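Long-range contacts in protein ten1 (Schizosaccharomyces pombe, PDB 3KF6), which binds single-stranded telomeric DNA, pairs with Stn1 in an Rpa2-Rpa3-like complex and is required for telomere maintenance: residues Arg25-Val30 with Ile89-Tyr94; Leu66-Arg71 with Leu81-Ala86. One frame throughout, in Å; residues are numbered along the deposited sequence.

In the fold
After the short strand 8-9, the chain forms strand 23-34, which carries Arg-25 to Val-30. Strand 65-74 follows later as its antiparallel neighbour and turns back through a hairpin into strand 77-85. Contact 2, Leu-66-Arg-71 with Leu-81-Ala-86, is the pairing of that hairpin. Helix 91-103 then comes back to strand 23-34, and contact 1 closes the wide loop from Val-30 to Ile-89. Contact 2 is nested inside this loop. The two contacts touch: Phe-26 O lies 2.8 Å from Ile-68 N in the sheet. Leu-27 CD1 packs 3.4 Å from Ala-86 CB. Contact 2 joins two neighbouring strands of the OB-fold sheet, and contact 1 ties that sheet to the C-terminal helix.

Contact 1: residues Arg25-Val30 with Ile89-Tyr94; sequences RFLGCV and INLPRY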
ATOM      1  N   ARG B  25       2.201   1.467  -9.322  1.00 14.98           N
ATOM      2  CA  ARG B  25       3.094   2.072  -8.342  1.00 15.23           C
ATOM      3  C   ARG B  25       4.510   1.632  -8.693  1.00 15.90           C
ATOM      4  O   ARG B  25       4.770   0.439  -8.874  1.00 14.88           O
ATOM      5  CB  ARG B  25       2.766   1.650  -6.906  1.00 13.08           C
ATOM      6  CG  ARG B  25       3.843   2.157  -5.951  1.00 11.44           C
ATOM      7  CD  ARG B  25       3.633   1.752  -4.512  1.00 14.84           C
ATOM      8  NE  ARG B  25       4.860   1.961  -3.745  1.00 15.69           N
ATOM      9  CZ  ARG B  25       4.929   1.904  -2.418  1.00 17.47           C
ATOM     10  NH1 ARG B  25       3.838   1.647  -1.702  1.00 15.61           N
ATOM     11  NH2 ARG B  25       6.091   2.100  -1.808  1.00 19.15           N
ATOM     12  N   PHE B  26       5.424   2.593  -8.802  1.00 14.33           N
ATOM     13  CA  PHE B  26       6.804   2.277  -9.136  1.00 14.52           C
ATOM     14  C   PHE B  26       7.774   3.331  -8.622  1.00 14.73           C
ATOM     15  O   PHE B  26       7.378   4.448  -8.277  1.00 14.59           O
ATOM     16  CB  PHE B  26       6.968   2.126 -10.657  1.00 15.45           C
ATOM     17  CG  PHE B  26       6.481   3.308 -11.443  1.00 17.15           C
ATOM     18  CD1 PHE B  26       5.156   3.397 -11.841  1.00 17.18           C
ATOM     19  CD2 PHE B  26       7.352   4.344 -11.774  1.00 17.25           C
ATOM     20  CE1 PHE B  26       4.696   4.502 -12.563  1.00 18.34           C
ATOM     21  CE2 PHE B  26       6.902   5.454 -12.491  1.00 18.75           C
ATOM     22  CZ  PHE B  26       5.574   5.531 -12.884  1.00 18.45           C
ATOM     23  N   LEU B  27       9.045   2.952  -8.578  1.00 13.74           N
ATOM     24  CA  LEU B  27      10.113   3.828  -8.119  1.00 15.32           C
ATOM     25  C   LEU B  27      10.943   4.229  -9.333  1.00 16.15           C
ATOM     26  O   LEU B  27      11.216   3.406 -10.207  1.00 17.10           O
ATOM     27  CB  LEU B  27      10.974   3.075  -7.099  1.00 19.55           C
ATOM     28  CG  LEU B  27      12.222   3.754  -6.540  1.00 24.62           C
ATOM     29  CD1 LEU B  27      11.836   4.988  -5.745  1.00 26.76           C
ATOM     30  CD2 LEU B  27      12.973   2.763  -5.657  1.00 28.71           C
ATOM     31  N   GLY B  28      11.345   5.493  -9.390  1.00 16.22           N
ATOM     32  CA  GLY B  28      12.133   5.950 -10.520  1.00 17.79           C
ATOM     33  C   GLY B  28      13.109   7.043 -10.141  1.00 19.34           C
ATOM     34  O   GLY B  28      12.926   7.736  -9.135  1.00 17.40           O
ATOM     35  N   CYS B  29      14.146   7.195 -10.961  1.00 18.61           N
ATOM     36  CA  CYS B  29      15.183   8.192 -10.735  1.00 19.31           C
ATOM     37  C   CYS B  29      14.977   9.388 -11.668  1.00 19.42           C
ATOM     38  O   CYS B  29      14.834   9.219 -12.882  1.00 17.57           O
ATOM     39  CB  CYS B  29      16.547   7.551 -10.980  1.00 22.19           C
ATOM     40  SG  CYS B  29      17.930   8.607 -10.582  1.00 26.15           S
ATOM     41  N   VAL B  30      14.974  10.593 -11.104  1.00 18.17           N
ATOM     42  CA  VAL B  30      14.743  11.790 -11.907  1.00 19.57           C
ATOM     43  C   VAL B  30      15.822  12.070 -12.945  1.00 20.58           C
ATOM     44  O   VAL B  30      16.993  12.253 -12.613  1.00 21.34           O
ATOM     45  CB  VAL B  30      14.577  13.043 -11.015  1.00 20.01           C
ATOM     46  CG1 VAL B  30      14.351  14.273 -11.882  1.00 20.93           C
ATOM     47  CG2 VAL B  30      13.395  12.856 -10.079  1.00 19.85           C
ATOM     48  N   ILE B  89      16.330   5.012   0.336  1.00 22.80           N
ATOM     49  CA  ILE B  89      15.841   3.651   0.167  1.00 22.90           C
ATOM     50  C   ILE B  89      16.957   2.716  -0.274  1.00 21.83           C
ATOM     51  O   ILE B  89      17.862   3.103  -1.023  1.00 21.13           O
ATOM     52  CB  ILE B  89      14.683   3.578  -0.854  1.00 23.28           C
ATOM     53  CG1 ILE B  89      14.003   2.208  -0.760  1.00 25.71           C
ATOM     54  CG2 ILE B  89      15.203   3.804  -2.264  1.00 23.45           C
ATOM     55  CD1 ILE B  89      12.650   2.150  -1.429  1.00 23.87           C
ATOM     56  N   ASN B  90      16.895   1.490   0.231  1.00 21.38           N
ATOM     57  CA  ASN B  90      17.856   0.448  -0.101  1.00 21.53           C
ATOM     58  C   ASN B  90      17.338  -0.156  -1.408  1.00 20.40           C
ATOM     59  O   ASN B  90      16.484  -1.039  -1.391  1.00 18.88           O
ATOM     60  CB  ASN B  90      17.859  -0.609   1.006  1.00 23.03           C
ATOM     61  CG  ASN B  90      18.906  -1.683   0.792  1.00 24.96           C
ATOM     62  OD1 ASN B  90      19.075  -2.187  -0.312  1.00 23.41           O
ATOM     63  ND2 ASN B  90      19.602  -2.051   1.860  1.00 28.78           N
ATOM     64  N   LEU B  91      17.839   0.331  -2.542  1.00 20.07           N
ATOM     65  CA  LEU B  91      17.386  -0.156  -3.839  1.00 22.05           C
ATOM     66  C   LEU B  91      17.464  -1.668  -4.023  1.00 22.21           C
ATOM     67  O   LEU B  91      16.516  -2.284  -4.513  1.00 21.71           O
ATOM     68  CB  LEU B  91      18.149   0.539  -4.976  1.00 24.50           C
ATOM     69  CG  LEU B  91      17.696   1.965  -5.307  1.00 28.03           C
ATOM     70  CD1 LEU B  91      18.559   2.535  -6.433  1.00 30.55           C
ATOM     71  CD2 LEU B  91      16.230   1.949  -5.724  1.00 29.77           C
ATOM     72  N   PRO B  92      18.588  -2.290  -3.633  1.00 21.38           N
ATOM     73  CA  PRO B  92      18.681  -3.743  -3.805  1.00 21.76           C
ATOM     74  C   PRO B  92      17.595  -4.517  -3.062  1.00 18.50           C
ATOM     75  O   PRO B  92      17.032  -5.470  -3.604  1.00 20.03           O
ATOM     76  CB  PRO B  92      20.084  -4.062  -3.293  1.00 22.83           C
ATOM     77  CG  PRO B  92      20.848  -2.809  -3.629  1.00 24.25           C
ATOM     78  CD  PRO B  92      19.879  -1.733  -3.192  1.00 22.36           C
ATOM     79  N   ARG B  93      17.303  -4.113  -1.828  1.00 18.57           N
ATOM     80  CA  ARG B  93      16.281  -4.799  -1.042  1.00 16.92           C
ATOM     81  C   ARG B  93      14.900  -4.481  -1.600  1.00 16.65           C
ATOM     82  O   ARG B  93      14.027  -5.349  -1.664  1.00 16.78           O
ATOM     83  CB  ARG B  93      16.376  -4.399   0.435  1.00 19.07           C
ATOM     84  CG  ARG B  93      17.760  -4.639   1.039  1.00 23.37           C
ATOM     85  CD  ARG B  93      17.789  -5.647   2.179  1.00 29.93           C
ATOM     86  NE  ARG B  93      17.426  -7.002   1.774  1.00 29.44           N
ATOM     87  CZ  ARG B  93      17.803  -8.106   2.422  1.00 29.11           C
ATOM     88  NH1 ARG B  93      18.564  -8.025   3.504  1.00 32.11           N
ATOM     89  NH2 ARG B  93      17.409  -9.294   1.994  1.00 26.88           N
ATOM     90  N   TYR B  94      14.696  -3.233  -2.011  1.00 16.57           N
ATOM     91  CA  TYR B  94      13.414  -2.857  -2.593  1.00 15.92           C
ATOM     92  C   TYR B  94      13.110  -3.671  -3.856  1.00 16.77           C
ATOM     93  O   TYR B  94      12.010  -4.210  -4.005  1.00 17.20           O
ATOM     94  CB  TYR B  94      13.394  -1.360  -2.924  1.00 15.56           C
ATOM     95  CG  TYR B  94      12.226  -0.947  -3.791  1.00 17.41           C
ATOM     96  CD1 TYR B  94      12.343  -0.918  -5.179  1.00 15.43           C
ATOM     97  CD2 TYR B  94      10.989  -0.631  -3.231  1.00 16.48           C
ATOM     98  CE1 TYR B  94      11.265  -0.589  -5.988  1.00 18.90           C
ATOM     99  CE2 TYR B  94       9.899  -0.298  -4.034  1.00 16.66           C
ATOM    100  CZ  TYR B  94      10.049  -0.280  -5.413  1.00 15.35           C
ATOM    101  OH  TYR B  94       8.978   0.040  -6.215  1.00 17.76           O
TER
HETATM  102  O   HOH W   1       7.326   2.119  -5.125  1.00 20.80           O
HETATM  103  O   HOH W   2       9.478   0.104  -8.960  1.00 16.74           O
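The first turn of the C-terminal helix of this OB fold packs against a barrel strand here, with Tyr-94 reaching to Leu-27. Leu-27 CD2 sits over one face of the Tyr-94 ring, 4.0 Å from the centroid and offset toward the rim, in a CH-pi contact. The two side chains run past each other in opposite directions. Leu-27 CG stands anti to the backbone N (chi1 176°), which carries CD2 out to the helix. There CD2 also meets Leu-91 CD2 at 3.4 Å, a tight contact, and more loosely Ile-89 CG2. The phenol end is joined to the strand by two waters. One lies 2.9 Å from Tyr-94 OH and accepts from Arg-25 NE at the edge of the guanidinium. The other lies in the plane of the Tyr-94 ring, 2.8 Å from Tyr-94 OH, and accepts from Leu-27 N. Replacing Tyr-94 with an alanine would probably leave Leu-27 CD2 without its ring face and both waters without their shared hydroxyl. Arg-25 continues to a salt bridge with Glu-132 of Stn1, and Trp-136 of Stn1 packs on Tyr-94. The helix starts with Asn-90 as N-cap: Asn-90 OD1 accepts from Arg-93 N at 3.0 Å, with the donor above the carbonyl plane. A capped C-terminal helix beside the barrel and the partner subunit fits the Rpa2-Rpa3-like architecture.

Contact 2: residues Leu66-Arg71 with Leu81-Ala86; sequences LNIVGR and LLIRSA
Leu-66-Arg-71 and Leu-81-Ala-86 pair as the two arms of an antiparallel beta hairpin in the OB-fold sheet. Asn-67 and Arg-84 form a hydrogen-bonded pair. Asn-67 N donates to Arg-84 O at 2.7 Å, almost straight down the carbonyl bond, and Arg-84 N returns the bond to Asn-67 O in the carbonyl plane. Val-69 N then donates to Leu-82 O.

The Asn-67 side chain can be followed outward. Asn-67 CB lies 3.7 Å from Arg-84 O. Asn-67 CG stands beside the backbone N (chi1 -82°) and comes within 4.0 Å of Ala-86 CB. At the tip, Asn-67 OD1 also lies toward Ala-86 CB, more loosely at 4.2 Å. Asn-67 ND2 passes 3.6 Å from Ala-86 CB and donates to a water, which in turn donates to Ser-85 O. This water joins the amide to the end of the other arm.

On the opposite face, Ile-68 and Ile-83 form a non-hydrogen-bonded pair. Their side chains lie side by side and point the same way, with Ile-68 CD1 3.9 Å from Ile-83 CG1. The Leu-66 side chain lies at a slant across that of Ile-83, with Leu-66 CD1 against Ile-83 CG2. Back on the Asn-67 and Arg-84 face, Val-69 and Leu-82 pack on Tyr-55 of Stn1, and Arg-84 NH2 hydrogen-bonds to Asn-101 OD1 and Pro-99 O of that subunit. Arg-84 NH1 donates to Ile-83 O, which lies in the guanidinium plane.

Farther along, Arg-71 CG meets Leu-81 CD1, and the Arg-71 guanidinium forms a salt bridge with Asp-5. A classic beta bulge sets Leu-81 and Leu-82 both opposite Val-69. There Val-69 O accepts two backbone bonds, from Leu-81 N at 2.8 Å and from Leu-82 N at 3.0 Å.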
ATOM      1  N   LEU B  66      12.111   8.809  -6.601  1.00 16.02           N
ATOM      2  CA  LEU B  66      10.729   9.095  -6.233  1.00 14.88           C
ATOM      3  C   LEU B  66       9.814   7.886  -6.340  1.00 14.12           C
ATOM      4  O   LEU B  66       9.991   7.048  -7.222  1.00 15.73           O
ATOM      5  CB  LEU B  66      10.160  10.174  -7.159  1.00 16.95           C
ATOM      6  CG  LEU B  66      10.860  11.531  -7.208  1.00 16.85           C
ATOM      7  CD1 LEU B  66      10.193  12.399  -8.272  1.00 18.84           C
ATOM      8  CD2 LEU B  66      10.781  12.195  -5.838  1.00 18.49           C
ATOM      9  N   ASN B  67       8.847   7.804  -5.431  1.00 13.93           N
ATOM     10  CA  ASN B  67       7.839   6.743  -5.478  1.00 15.63           C
ATOM     11  C   ASN B  67       6.667   7.394  -6.204  1.00 16.46           C
ATOM     12  O   ASN B  67       6.276   8.519  -5.882  1.00 15.61           O
ATOM     13  CB  ASN B  67       7.388   6.313  -4.080  1.00 17.59           C
ATOM     14  CG  ASN B  67       8.328   5.319  -3.439  1.00 20.95           C
ATOM     15  OD1 ASN B  67       8.762   4.353  -4.071  1.00 23.68           O
ATOM     16  ND2 ASN B  67       8.637   5.538  -2.169  1.00 24.50           N
ATOM     17  N   ILE B  68       6.100   6.682  -7.169  1.00 14.84           N
ATOM     18  CA  ILE B  68       5.003   7.203  -7.969  1.00 16.05           C
ATOM     19  C   ILE B  68       3.792   6.284  -7.972  1.00 14.68           C
ATOM     20  O   ILE B  68       3.935   5.073  -8.069  1.00 15.39           O
ATOM     21  CB  ILE B  68       5.431   7.351  -9.461  1.00 15.59           C
ATOM     22  CG1 ILE B  68       6.575   8.359  -9.591  1.00 17.26           C
ATOM     23  CG2 ILE B  68       4.243   7.778 -10.322  1.00 18.66           C
ATOM     24  CD1 ILE B  68       6.185   9.775  -9.261  1.00 19.20           C
ATOM     25  N   VAL B  69       2.609   6.872  -7.835  1.00 15.56           N
ATOM     26  CA  VAL B  69       1.365   6.124  -7.963  1.00 14.79           C
ATOM     27  C   VAL B  69       0.642   6.906  -9.048  1.00 16.89           C
ATOM     28  O   VAL B  69       0.480   8.121  -8.936  1.00 18.52           O
ATOM     29  CB  VAL B  69       0.499   6.122  -6.693  1.00 15.00           C
ATOM     30  CG1 VAL B  69      -0.850   5.445  -7.004  1.00 16.44           C
ATOM     31  CG2 VAL B  69       1.203   5.368  -5.584  1.00 15.69           C
ATOM     32  N   GLY B  70       0.243   6.226 -10.114  1.00 16.97           N
ATOM     33  CA  GLY B  70      -0.454   6.912 -11.183  1.00 19.52           C
ATOM     34  C   GLY B  70      -1.147   5.934 -12.100  1.00 21.17           C
ATOM     35  O   GLY B  70      -1.144   4.733 -11.842  1.00 19.54           O
ATOM     36  N   ARG B  71      -1.748   6.446 -13.168  1.00 21.27           N
ATOM     37  CA  ARG B  71      -2.440   5.598 -14.132  1.00 21.99           C
ATOM     38  C   ARG B  71      -1.754   5.654 -15.485  1.00 22.67           C
ATOM     39  O   ARG B  71      -1.351   6.725 -15.945  1.00 23.74           O
ATOM     40  CB  ARG B  71      -3.895   6.043 -14.302  1.00 21.62           C
ATOM     41  CG  ARG B  71      -4.774   5.816 -13.100  1.00 25.51           C
ATOM     42  CD  ARG B  71      -6.240   6.075 -13.445  1.00 23.71           C
ATOM     43  NE  ARG B  71      -7.073   5.952 -12.258  1.00 25.28           N
ATOM     44  CZ  ARG B  71      -7.343   4.801 -11.652  1.00 24.04           C
ATOM     45  NH1 ARG B  71      -6.854   3.663 -12.130  1.00 23.57           N
ATOM     46  NH2 ARG B  71      -8.077   4.794 -10.550  1.00 28.09           N
ATOM     47  N   LEU B  81      -0.665  10.533  -9.787  1.00 21.20           N
ATOM     48  CA  LEU B  81      -1.693  10.804  -8.787  1.00 21.30           C
ATOM     49  C   LEU B  81      -1.051  11.121  -7.438  1.00 21.81           C
ATOM     50  O   LEU B  81      -1.547  11.954  -6.679  1.00 22.16           O
ATOM     51  CB  LEU B  81      -2.616   9.587  -8.632  1.00 22.63           C
ATOM     52  CG  LEU B  81      -3.369   9.135  -9.886  1.00 25.12           C
ATOM     53  CD1 LEU B  81      -4.121   7.849  -9.593  1.00 26.56           C
ATOM     54  CD2 LEU B  81      -4.319  10.224 -10.338  1.00 27.07           C
ATOM     55  N   LEU B  82       0.051  10.442  -7.136  1.00 20.44           N
ATOM     56  CA  LEU B  82       0.764  10.657  -5.883  1.00 19.89           C
ATOM     57  C   LEU B  82       2.270  10.588  -6.089  1.00 20.51           C
ATOM     58  O   LEU B  82       2.759   9.760  -6.854  1.00 19.98           O
ATOM     59  CB  LEU B  82       0.379   9.597  -4.849  1.00 19.19           C
ATOM     60  CG  LEU B  82      -1.063   9.519  -4.344  1.00 19.64           C
ATOM     61  CD1 LEU B  82      -1.215   8.276  -3.485  1.00 19.79           C
ATOM     62  CD2 LEU B  82      -1.404  10.768  -3.548  1.00 20.63           C
ATOM     63  N   ILE B  83       3.000  11.459  -5.394  1.00 21.12           N
ATOM     64  CA  ILE B  83       4.454  11.480  -5.478  1.00 23.05           C
ATOM     65  C   ILE B  83       5.032  11.583  -4.068  1.00 22.58           C
ATOM     66  O   ILE B  83       4.543  12.357  -3.243  1.00 23.25           O
ATOM     67  CB  ILE B  83       4.980  12.703  -6.266  1.00 25.65           C
ATOM     68  CG1 ILE B  83       4.294  12.806  -7.622  1.00 27.45           C
ATOM     69  CG2 ILE B  83       6.491  12.586  -6.454  1.00 25.91           C
ATOM     70  CD1 ILE B  83       4.672  14.071  -8.379  1.00 29.63           C
ATOM     71  N   ARG B  84       6.068  10.804  -3.792  1.00 20.56           N
ATOM     72  CA  ARG B  84       6.725  10.842  -2.488  1.00 21.00           C
ATOM     73  C   ARG B  84       8.205  10.563  -2.691  1.00 20.73           C
ATOM     74  O   ARG B  84       8.578   9.757  -3.535  1.00 18.27           O
ATOM     75  CB  ARG B  84       6.147   9.786  -1.540  1.00 22.37           C
ATOM     76  CG  ARG B  84       4.829  10.156  -0.865  1.00 24.39           C
ATOM     77  CD  ARG B  84       5.015  11.269   0.172  1.00 26.55           C
ATOM     78  NE  ARG B  84       3.814  11.485   0.976  1.00 27.31           N
ATOM     79  CZ  ARG B  84       2.659  11.932   0.494  1.00 27.78           C
ATOM     80  NH1 ARG B  84       2.537  12.215  -0.796  1.00 27.55           N
ATOM     81  NH2 ARG B  84       1.622  12.097   1.306  1.00 27.89           N
ATOM     82  N   SER B  85       9.052  11.238  -1.926  1.00 18.54           N
ATOM     83  CA  SER B  85      10.486  11.007  -2.031  1.00 18.06           C
ATOM     84  C   SER B  85      10.831   9.643  -1.430  1.00 18.47           C
ATOM     85  O   SER B  85      10.277   9.255  -0.403  1.00 20.20           O
ATOM     86  CB  SER B  85      11.249  12.094  -1.270  1.00 19.87           C
ATOM     87  OG  SER B  85      12.609  11.729  -1.097  1.00 20.27           O
ATOM     88  N   ALA B  86      11.742   8.920  -2.080  1.00 17.23           N
ATOM     89  CA  ALA B  86      12.189   7.612  -1.602  1.00 18.42           C
ATOM     90  C   ALA B  86      13.650   7.739  -1.173  1.00 18.80           C
ATOM     91  O   ALA B  86      14.431   6.787  -1.265  1.00 18.70           O
ATOM     92  CB  ALA B  86      12.058   6.567  -2.714  1.00 20.23           C
TER
HETATM   93  O   HOH W   3       8.539   7.233  -0.140  1.00 39.14           O